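Local atomic coordinates of inositol monophosphatase (Zymomonas mobilis, PDB entry 4N81), a protein that probably hydrolyses phosphate monoesters such as inositol monophosphate with the help of magnesium. Residues 170-173 and 174-177. Residues are numbered along the deposited sequence; the frame is centred on the assembly and turned at random.
Sequences HFDK and IRLK
Asp-172 and Arg-175, one helical turn apart, run alongside each other in the same direction, joined by a salt bridge in which one carboxylate oxygen takes both bonds. OD1 of Asp-172 accepts from NE of Arg-175 at 2.9 Å and from NH2 of Arg-175 at 2.8 Å. Both nitrogens come from the same face of the carboxylate: NH2 on the syn side, NE from well above the plane. OD1 sits almost exactly in the guanidinium plane, although the carboxylate and guanidinium planes are 45° apart. The bend of the arginine chain at chi3 (76°) brings NE back to the acid, and the turn about CD-NE sets NH2 beside it. The other oxygen, OD2 of Asp-172, lies 3.6 Å from CD1 of Leu-176, whose CG covers part of one guanidinium face.

Along the backbone, i to i-4 bonds satisfy the amides of this turn: Ile-174 N bonds to His-170 O (3.1 Å), Arg-175 N to Phe-171 O (2.9 Å) and Leu-176 N to Asp-172 O (3.0 Å). The N-H of Lys-177 reaches the carbonyl three residues back, Ile-174 O. Helix 165-175 is the crossover between parallel strands 154-157 and 180-183. Outside the turn, His-170 ND1 is held by Met-257 O and Lys-173 NZ by Glu-258, tying the helix to the chain's C-terminal end. Trp-161 of the second subunit makes a cation-pi contact with Arg-175 and packs on Asp-172. The two-bond grip on one oxygen probably helps to fix the guanidinium's orientation at the subunit interface, together with the cation-pi contact, while the carboxylate probably offsets part of its charge.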
loop_
_atom_site.group_PDB
_atom_site.type_symbol
_atom_site.label_atom_id
_atom_site.label_comp_id
_atom_site.label_asym_id
_atom_site.label_seq_id
_atom_site.Cartn_x
_atom_site.Cartn_y
_atom_site.Cartn_z
ATOM N N HIS A 170 9.814 -4.318 -20.793
ATOM C CA HIS A 170 8.780 -3.372 -21.260
ATOM C C HIS A 170 8.286 -2.442 -20.131
ATOM O O HIS A 170 8.075 -1.197 -20.329
ATOM C CB HIS A 170 7.559 -4.167 -21.781
ATOM C CG HIS A 170 7.888 -5.100 -22.903
ATOM N ND1 HIS A 170 8.442 -4.667 -24.088
ATOM C CD2 HIS A 170 7.711 -6.442 -23.031
ATOM C CE1 HIS A 170 8.615 -5.708 -24.895
ATOM N NE2 HIS A 170 8.172 -6.791 -24.277
ATOM N N PHE A 171 8.144 -3.022 -18.926
ATOM C CA PHE A 171 7.682 -2.207 -17.814
ATOM C C PHE A 171 8.722 -1.153 -17.465
ATOM O O PHE A 171 8.402 0.018 -17.203
ATOM C CB PHE A 171 7.359 -3.024 -16.562
ATOM C CG PHE A 171 6.834 -2.145 -15.445
ATOM C CD1 PHE A 171 5.541 -1.656 -15.527
ATOM C CD2 PHE A 171 7.668 -1.727 -14.392
ATOM C CE1 PHE A 171 5.055 -0.787 -14.552
ATOM C CE2 PHE A 171 7.181 -0.854 -13.410
ATOM C CZ PHE A 171 5.884 -0.371 -13.517
ATOM N N ASP A 172 10.000 -1.555 -17.450
ATOM C CA ASP A 172 11.002 -0.590 -17.082
ATOM C C ASP A 172 11.068 0.579 -18.071
ATOM O O ASP A 172 11.295 1.775 -17.691
ATOM C CB ASP A 172 12.364 -1.285 -17.056
ATOM C CG ASP A 172 13.370 -0.470 -16.293
ATOM O OD1 ASP A 172 13.106 -0.273 -15.092
ATOM O OD2 ASP A 172 14.349 0.038 -16.902
ATOM N N LYS A 173 10.833 0.245 -19.346
ATOM C CA LYS A 173 10.897 1.286 -20.338
ATOM C C LYS A 173 9.772 2.301 -20.143
ATOM O O LYS A 173 9.999 3.536 -20.286
ATOM C CB LYS A 173 10.845 0.700 -21.757
ATOM C CG LYS A 173 12.181 -0.021 -22.144
ATOM C CD LYS A 173 12.154 -0.609 -23.535
ATOM C CE LYS A 173 13.579 -1.177 -23.906
ATOM N NZ LYS A 173 13.468 -1.815 -25.280
ATOM N N ILE A 174 8.559 1.820 -19.880
ATOM C CA ILE A 174 7.528 2.853 -19.585
ATOM C C ILE A 174 7.698 3.584 -18.245
ATOM O O ILE A 174 7.489 4.818 -18.161
ATOM C CB ILE A 174 6.083 2.357 -19.775
ATOM C CG1 ILE A 174 5.082 3.518 -19.499
ATOM C CG2 ILE A 174 5.779 1.127 -18.902
ATOM C CD1 ILE A 174 3.642 3.129 -19.900
ATOM N N ARG A 175 8.217 2.881 -17.233
ATOM C CA ARG A 175 8.440 3.520 -15.938
ATOM C C ARG A 175 9.389 4.715 -16.099
ATOM O O ARG A 175 9.154 5.779 -15.507
ATOM C CB ARG A 175 9.144 2.527 -15.016
ATOM C CG ARG A 175 9.694 3.133 -13.741
ATOM C CD ARG A 175 10.406 2.045 -12.938
ATOM N NE ARG A 175 11.722 1.688 -13.485
ATOM C CZ ARG A 175 12.829 2.405 -13.262
ATOM N NH1 ARG A 175 12.779 3.530 -12.565
ATOM N NH2 ARG A 175 13.999 2.027 -13.759
ATOM N N LEU A 176 10.411 4.550 -16.927
ATOM C CA LEU A 176 11.432 5.595 -17.112
ATOM C C LEU A 176 10.881 6.860 -17.759
ATOM O O LEU A 176 11.487 7.928 -17.674
ATOM C CB LEU A 176 12.601 5.070 -17.948
ATOM C CG LEU A 176 13.510 4.110 -17.165
ATOM C CD1 LEU A 176 14.530 3.469 -18.095
ATOM C CD2 LEU A 176 14.196 4.852 -16.008
ATOM N N LYS A 177 9.737 6.739 -18.424
ATOM C CA LYS A 177 9.112 7.866 -19.119
ATOM C C LYS A 177 8.005 8.547 -18.312
ATOM O O LYS A 177 7.516 9.645 -18.713
ATOM C CB LYS A 177 8.527 7.392 -20.466
ATOM C CG LYS A 177 9.557 6.980 -21.477
ATOM C CD LYS A 177 10.428 8.146 -21.858
ATOM C CE LYS A 177 11.394 7.778 -23.021
ATOM N NZ LYS A 177 10.787 6.813 -23.987
#